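Side-chain contacts in pantothenate kinase (Coxiella burnetii, PDB 3TQC), which catalyses the ATP-dependent phosphorylation of pantothenate to 4'-phosphopantothenate, the first step of coenzyme A biosynthesis: residues V288-M291 against E292-P296; D41-Q44 against G45-I49. One frame throughout, in Å; residues are numbered along the deposited sequence.

Contact 1: residues V288-M291 against E292-P296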
ATOM      1  N   VAL B 288      -4.576 -24.524   3.237  1.00 29.61           N
ATOM      2  CA  VAL B 288      -4.981 -24.099   1.918  1.00 29.83           C
ATOM      3  C   VAL B 288      -5.157 -22.586   1.950  1.00 28.44           C
ATOM      4  O   VAL B 288      -4.775 -21.899   1.016  1.00 28.34           O
ATOM      5  CB  VAL B 288      -6.286 -24.798   1.470  1.00 31.53           C
ATOM      6  CG1 VAL B 288      -6.808 -24.204   0.158  1.00 30.56           C
ATOM      7  CG2 VAL B 288      -6.054 -26.293   1.333  1.00 32.35           C
ATOM      8  N   ASN B 289      -5.720 -22.079   3.037  1.00 27.52           N
ATOM      9  CA  ASN B 289      -5.880 -20.655   3.223  1.00 26.28           C
ATOM     10  C   ASN B 289      -4.507 -19.986   3.225  1.00 25.61           C
ATOM     11  O   ASN B 289      -4.267 -19.020   2.498  1.00 24.55           O
ATOM     12  CB  ASN B 289      -6.621 -20.371   4.536  1.00 25.67           C
ATOM     13  CG  ASN B 289      -7.159 -18.958   4.621  1.00 23.69           C
ATOM     14  OD1 ASN B 289      -7.255 -18.257   3.616  1.00 23.86           O
ATOM     15  ND2 ASN B 289      -7.520 -18.534   5.829  1.00 22.96           N
ATOM     16  N   LEU B 290      -3.602 -20.526   4.030  1.00 25.90           N
ATOM     17  CA  LEU B 290      -2.235 -20.033   4.061  1.00 25.34           C
ATOM     18  C   LEU B 290      -1.640 -19.990   2.657  1.00 26.32           C
ATOM     19  O   LEU B 290      -1.142 -18.952   2.225  1.00 25.80           O
ATOM     20  CB  LEU B 290      -1.389 -20.897   4.980  1.00 25.46           C
ATOM     21  CG  LEU B 290       0.111 -20.656   5.044  1.00 24.87           C
ATOM     22  CD1 LEU B 290       0.420 -19.244   5.497  1.00 24.95           C
ATOM     23  CD2 LEU B 290       0.696 -21.675   5.993  1.00 25.82           C
ATOM     24  N   MET B 291      -1.727 -21.097   1.928  1.00 28.53           N
ATOM     25  CA  MET B 291      -1.057 -21.193   0.634  1.00 29.98           C
ATOM     26  C   MET B 291      -1.723 -20.328  -0.427  1.00 29.59           C
ATOM     27  O   MET B 291      -1.037 -19.791  -1.291  1.00 29.57           O
ATOM     28  CB  MET B 291      -0.965 -22.645   0.146  1.00 32.07           C
ATOM     29  CG  MET B 291      -0.080 -23.595   1.007  1.00 35.45           C
ATOM     30  SD  MET B 291       1.518 -22.914   1.569  1.00 38.34           S
ATOM     31  CE  MET B 291       2.534 -23.132   0.099  1.00 40.49           C
ATOM     32  N   GLU B 292      -3.044 -20.174  -0.342  1.00 29.60           N
ATOM     33  CA  GLU B 292      -3.813 -19.496  -1.392  1.00 30.02           C
ATOM     34  C   GLU B 292      -4.039 -18.006  -1.141  1.00 28.15           C
ATOM     35  O   GLU B 292      -4.097 -17.221  -2.083  1.00 28.27           O
ATOM     36  CB  GLU B 292      -5.173 -20.177  -1.602  1.00 31.03           C
ATOM     37  CG  GLU B 292      -5.095 -21.596  -2.136  1.00 33.84           C
ATOM     38  CD  GLU B 292      -6.456 -22.149  -2.565  1.00 36.05           C
ATOM     39  OE1 GLU B 292      -7.516 -21.647  -2.123  1.00 37.67           O
ATOM     40  OE2 GLU B 292      -6.467 -23.096  -3.358  1.00 40.35           O
ATOM     41  N   ASN B 293      -4.184 -17.615   0.117  1.00 26.94           N
ATOM     42  CA  ASN B 293      -4.637 -16.255   0.433  1.00 26.02           C
ATOM     43  C   ASN B 293      -3.771 -15.427   1.377  1.00 24.50           C
ATOM     44  O   ASN B 293      -3.951 -14.217   1.469  1.00 24.43           O
ATOM     45  CB  ASN B 293      -6.044 -16.327   1.017  1.00 26.08           C
ATOM     46  CG  ASN B 293      -6.968 -17.160   0.173  1.00 27.61           C
ATOM     47  OD1 ASN B 293      -7.501 -18.164   0.637  1.00 31.52           O
ATOM     48  ND2 ASN B 293      -7.151 -16.763  -1.075  1.00 26.55           N
ATOM     49  N   ILE B 294      -2.854 -16.062   2.086  1.00 24.35           N
ATOM     50  CA  ILE B 294      -2.080 -15.366   3.107  1.00 23.11           C
ATOM     51  C   ILE B 294      -0.649 -15.221   2.629  1.00 22.93           C
ATOM     52  O   ILE B 294      -0.190 -14.116   2.386  1.00 22.37           O
ATOM     53  CB  ILE B 294      -2.136 -16.113   4.448  1.00 23.30           C
ATOM     54  CG1 ILE B 294      -3.603 -16.379   4.832  1.00 23.83           C
ATOM     55  CG2 ILE B 294      -1.381 -15.316   5.538  1.00 22.42           C
ATOM     56  CD1 ILE B 294      -3.805 -17.072   6.180  1.00 24.96           C
ATOM     57  N   LEU B 295       0.019 -16.350   2.428  1.00 23.89           N
ATOM     58  CA  LEU B 295       1.435 -16.395   2.060  1.00 24.36           C
ATOM     59  C   LEU B 295       1.772 -15.673   0.748  1.00 24.79           C
ATOM     60  O   LEU B 295       2.833 -15.065   0.636  1.00 25.01           O
ATOM     61  CB  LEU B 295       1.895 -17.856   1.963  1.00 25.55           C
ATOM     62  CG  LEU B 295       3.389 -18.141   2.026  1.00 26.55           C
ATOM     63  CD1 LEU B 295       3.989 -17.617   3.337  1.00 26.20           C
ATOM     64  CD2 LEU B 295       3.652 -19.651   1.867  1.00 28.46           C
ATOM     65  N   PRO B 296       0.878 -15.733  -0.253  1.00 25.39           N
ATOM     66  CA  PRO B 296       1.141 -14.986  -1.469  1.00 25.54           C
ATOM     67  C   PRO B 296       1.329 -13.486  -1.269  1.00 24.42           C
ATOM     68  O   PRO B 296       1.936 -12.840  -2.102  1.00 23.97           O
ATOM     69  CB  PRO B 296      -0.107 -15.249  -2.303  1.00 26.33           C
ATOM     70  CG  PRO B 296      -0.526 -16.592  -1.882  1.00 27.42           C
ATOM     71  CD  PRO B 296      -0.277 -16.635  -0.421  1.00 26.39           C
TER

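Contact 2: residues D41-Q44 against G45-I49. With ADP (adenosine-5'-diphosphate), chain D.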
ATOM      1  N   ASP B  41       3.548  -5.788  34.401  1.00 41.90           N
ATOM      2  CA  ASP B  41       2.121  -5.784  34.721  1.00 42.73           C
ATOM      3  C   ASP B  41       1.231  -5.883  33.457  1.00 40.95           C
ATOM      4  O   ASP B  41       0.336  -6.726  33.401  1.00 40.84           O
ATOM      5  CB  ASP B  41       1.763  -4.535  35.543  1.00 44.03           C
ATOM      6  CG  ASP B  41       0.265  -4.326  35.674  1.00 44.90           C
ATOM      7  OD1 ASP B  41      -0.369  -3.831  34.708  1.00 46.14           O
ATOM      8  OD2 ASP B  41      -0.275  -4.640  36.751  1.00 47.62           O
ATOM      9  N   LYS B  42       1.483  -5.032  32.463  1.00 39.41           N
ATOM     10  CA  LYS B  42       0.690  -5.031  31.214  1.00 38.53           C
ATOM     11  C   LYS B  42       0.833  -6.328  30.405  1.00 37.63           C
ATOM     12  O   LYS B  42      -0.086  -6.724  29.707  1.00 36.66           O
ATOM     13  CB  LYS B  42       1.060  -3.841  30.321  1.00 36.98           C
ATOM     14  CG  LYS B  42       0.638  -2.514  30.889  1.00 38.94           C
ATOM     15  CD  LYS B  42       0.616  -1.406  29.857  1.00 38.97           C
ATOM     16  CE  LYS B  42       0.335  -0.068  30.526  1.00 41.16           C
ATOM     17  NZ  LYS B  42       0.440   1.032  29.542  1.00 41.03           N
ATOM     18  N   LEU B  43       1.992  -6.969  30.521  1.00 38.36           N
ATOM     19  CA  LEU B  43       2.292  -8.214  29.818  1.00 37.97           C
ATOM     20  C   LEU B  43       1.784  -9.471  30.523  1.00 39.72           C
ATOM     21  O   LEU B  43       1.907 -10.567  29.962  1.00 40.08           O
ATOM     22  CB  LEU B  43       3.804  -8.328  29.601  1.00 37.51           C
ATOM     23  CG  LEU B  43       4.359  -7.331  28.584  1.00 36.28           C
ATOM     24  CD1 LEU B  43       5.836  -7.083  28.805  1.00 36.76           C
ATOM     25  CD2 LEU B  43       4.092  -7.829  27.165  1.00 33.29           C
ATOM     26  N   GLN B  44       1.223  -9.334  31.727  1.00 41.52           N
ATOM     27  CA  GLN B  44       0.681 -10.486  32.474  1.00 43.57           C
ATOM     28  C   GLN B  44      -0.151 -11.418  31.594  1.00 43.32           C
ATOM     29  O   GLN B  44      -1.053 -10.963  30.877  1.00 42.38           O
ATOM     30  CB  GLN B  44      -0.204 -10.029  33.641  1.00 45.09           C
ATOM     31  CG  GLN B  44       0.537  -9.734  34.907  1.00 46.77           C
ATOM     32  CD  GLN B  44      -0.373  -9.168  35.964  1.00 49.35           C
ATOM     33  OE1 GLN B  44      -0.604  -9.788  37.003  1.00 52.11           O
ATOM     34  NE2 GLN B  44      -0.915  -7.987  35.703  1.00 49.98           N
ATOM     35  N   GLY B  45       0.153 -12.716  31.670  1.00 44.54           N
ATOM     36  CA  GLY B  45      -0.509 -13.732  30.852  1.00 44.44           C
ATOM     37  C   GLY B  45       0.232 -14.002  29.555  1.00 43.30           C
ATOM     38  O   GLY B  45       0.118 -15.089  28.976  1.00 44.04           O
ATOM     39  N   GLN B  46       1.004 -13.013  29.115  1.00 41.93           N
ATOM     40  CA  GLN B  46       1.719 -13.062  27.856  1.00 40.29           C
ATOM     41  C   GLN B  46       3.198 -13.387  28.088  1.00 39.86           C
ATOM     42  O   GLN B  46       3.793 -14.140  27.333  1.00 38.48           O
ATOM     43  CB  GLN B  46       1.562 -11.712  27.151  1.00 39.38           C
ATOM     44  CG  GLN B  46       1.053 -11.810  25.746  1.00 39.53           C
ATOM     45  CD  GLN B  46      -0.308 -12.476  25.660  1.00 41.82           C
ATOM     46  OE1 GLN B  46      -1.214 -12.189  26.444  1.00 43.25           O
ATOM     47  NE2 GLN B  46      -0.450 -13.386  24.706  1.00 43.17           N
ATOM     48  N   ILE B  47       3.777 -12.808  29.138  1.00 40.46           N
ATOM     49  CA  ILE B  47       5.139 -13.137  29.573  1.00 41.18           C
ATOM     50  C   ILE B  47       5.336 -14.638  29.779  1.00 41.50           C
ATOM     51  O   ILE B  47       6.361 -15.179  29.387  1.00 41.26           O
ATOM     52  CB  ILE B  47       5.537 -12.348  30.859  1.00 42.74           C
ATOM     53  CG1 ILE B  47       6.348 -11.113  30.475  1.00 43.00           C
ATOM     54  CG2 ILE B  47       6.363 -13.197  31.824  1.00 44.97           C
ATOM     55  CD1 ILE B  47       6.639 -10.198  31.653  1.00 46.39           C
ATOM     56  N   GLU B  48       4.349 -15.309  30.366  1.00 41.68           N
ATOM     57  CA  GLU B  48       4.455 -16.741  30.609  1.00 42.72           C
ATOM     58  C   GLU B  48       4.454 -17.533  29.288  1.00 40.59           C
ATOM     59  O   GLU B  48       5.083 -18.581  29.177  1.00 41.47           O
ATOM     60  CB  GLU B  48       3.328 -17.200  31.540  1.00 44.47           C
ATOM     61  CG  GLU B  48       3.472 -18.608  32.094  1.00 48.26           C
ATOM     62  CD  GLU B  48       4.823 -18.877  32.751  1.00 52.80           C
ATOM     63  OE1 GLU B  48       5.044 -18.438  33.910  1.00 55.11           O
ATOM     64  OE2 GLU B  48       5.657 -19.560  32.109  1.00 54.51           O
ATOM     65  N   ILE B  49       3.765 -17.021  28.281  1.00 37.38           N
ATOM     66  CA  ILE B  49       3.708 -17.695  26.996  1.00 35.30           C
ATOM     67  C   ILE B  49       4.960 -17.406  26.157  1.00 33.05           C
ATOM     68  O   ILE B  49       5.607 -18.320  25.669  1.00 33.16           O
ATOM     69  CB  ILE B  49       2.415 -17.304  26.237  1.00 34.24           C
ATOM     70  CG1 ILE B  49       1.189 -17.776  27.046  1.00 35.86           C
ATOM     71  CG2 ILE B  49       2.408 -17.898  24.830  1.00 32.90           C
ATOM     72  CD1 ILE B  49      -0.157 -17.356  26.465  1.00 34.93           C
TER
HETATM   73  PB  ADP D 500      -2.867 -16.588  15.827  1.00 21.58           P
HETATM   74  O1B ADP D 500      -3.373 -15.401  16.583  1.00 18.50           O
HETATM   75  O2B ADP D 500      -2.011 -16.220  14.642  1.00 17.52           O
HETATM   76  O3B ADP D 500      -3.912 -17.627  15.487  1.00 21.98           O
HETATM   77  PA  ADP D 500      -1.843 -17.201  18.398  1.00 23.69           P
HETATM   78  O1A ADP D 500      -1.289 -15.819  18.652  1.00 26.21           O
HETATM   79  O2A ADP D 500      -3.142 -17.639  18.996  1.00 27.79           O
HETATM   80  O3A ADP D 500      -1.916 -17.427  16.811  1.00 22.31           O
HETATM   81  O5' ADP D 500      -0.753 -18.264  18.837  1.00 22.30           O
HETATM   82  C5' ADP D 500      -0.771 -19.584  18.323  1.00 23.60           C
HETATM   83  C4' ADP D 500      -0.245 -20.544  19.381  1.00 24.09           C
HETATM   84  O4' ADP D 500       1.158 -20.368  19.552  1.00 23.68           O
HETATM   85  C3' ADP D 500      -0.861 -20.289  20.741  1.00 24.46           C
HETATM   86  O3' ADP D 500      -1.030 -21.546  21.397  1.00 25.19           O
HETATM   87  C2' ADP D 500       0.129 -19.417  21.471  1.00 23.53           C
HETATM   88  O2' ADP D 500       0.125 -19.681  22.864  1.00 25.70           O
HETATM   89  C1' ADP D 500       1.447 -19.824  20.847  1.00 24.39           C
HETATM   90  N9  ADP D 500       2.404 -18.714  20.671  1.00 23.91           N
HETATM   91  C8  ADP D 500       2.225 -17.650  19.875  1.00 23.30           C
HETATM   92  N7  ADP D 500       3.301 -16.832  19.918  1.00 23.27           N
HETATM   93  C5  ADP D 500       4.178 -17.391  20.757  1.00 23.10           C
HETATM   94  C6  ADP D 500       5.512 -17.026  21.222  1.00 23.92           C
HETATM   95  N6  ADP D 500       6.071 -15.874  20.775  1.00 23.76           N
HETATM   96  N1  ADP D 500       6.111 -17.864  22.087  1.00 26.18           N
HETATM   97  C2  ADP D 500       5.529 -19.003  22.525  1.00 27.51           C
HETATM   98  N3  ADP D 500       4.299 -19.393  22.125  1.00 27.76           N
HETATM   99  C4  ADP D 500       3.597 -18.630  21.251  1.00 24.01           C

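Contact 1: residues V288-M291 against E292-P296
V288 lies alongside E292, both side chains heading the same way, and its CG1 sits 3.4 Å from CD of the glutamate. V288 O takes the N-H of E292 at 2.8 Å in an ordinary helical bond. At N289 the backbone O accepts from N293 N at 2.8 Å. The amides of N289 and N293 have their planes 61° apart and meet OD1 to OD1; two acceptors cannot bond, so the N293 amide's orientation is doubtful, whereas ND2 of N289 has a weak bond to G150 O. L290 then changes the spacing: its O receives L295 N at 2.9 Å, five residues ahead rather than four. The forked end of this leucine lets CD1 meet CB of I294 and, 4.1 Å away, CB of L295. M291 bends at chi2 and chi3 (-43° and -81°), which lays SD 3.9 Å from L295 CD2. Its O faces CG of P296 at 3.3 Å; proline, lacking an N-H, cannot extend the bonding pattern. E292 and P296 also meet the second subunit. This wider pi-type turn, leading into a 3-10 segment, lies near the C-terminal end of helix 271-294.

Contact 2: residues D41-Q44 against G45-I49
The carbonyl of L43 meets two backbone N-H groups at its oxygen: Q46 N at 2.7 Å and I47 N at 3.0 Å. This double grip holds the turn between helices 37-42 and 47-50. A second flat group, the amide of Q44, is used at its edge: NE2 gives a fairly straight bond of 2.9 Å to D41 O, which lies almost in the amide plane and also accepts the N-H of Q44. With CG beside the backbone N (chi1 -86°) and the chain extended beyond it, the amide reaches back to D41. The third plane is the adenine of ADP. I49 lies over one face, with CG2 3.6 Å from N3 and 3.5 Å from the ribose O2', and its O approaches C2 to 3.2 Å from that same side. G45, between Q44 and Q46, takes a positive phi of 92°, where a CB would press on the carbonyl O of Q44; glycine has none. L43 CB touches I47 CG1 at 3.9 Å, a small apolar closure; L43 also packs on A114 of helix 105-116, while Q46 leans on T107 and V111. The bonds across the turn come from main-chain atoms, so its shape probably rests mainly on the backbone, and it brings I49 to the nucleotide with a methyl group over the adenine and a carbonyl oxygen close to C2.

Contact 1 is the more buried of the two, with five of its nine touching residues enclosed; contact 2 is a surface turn with one. Their centres lie 30 Å apart on opposite sides of the chain's centre. Contact 1 runs from the last part of helix 271-294 into a 3-10 segment, whereas contact 2 joins two short helices. Backbone bonds shape both, but apolar side chains do more in contact 1, which faces strand 229-234 and the second subunit. Contact 2 touches no other protein chain of the assembly. Both approach the nucleotide site: L290 and I294 come near the P-loop, while I49 belongs to the ADP pocket itself.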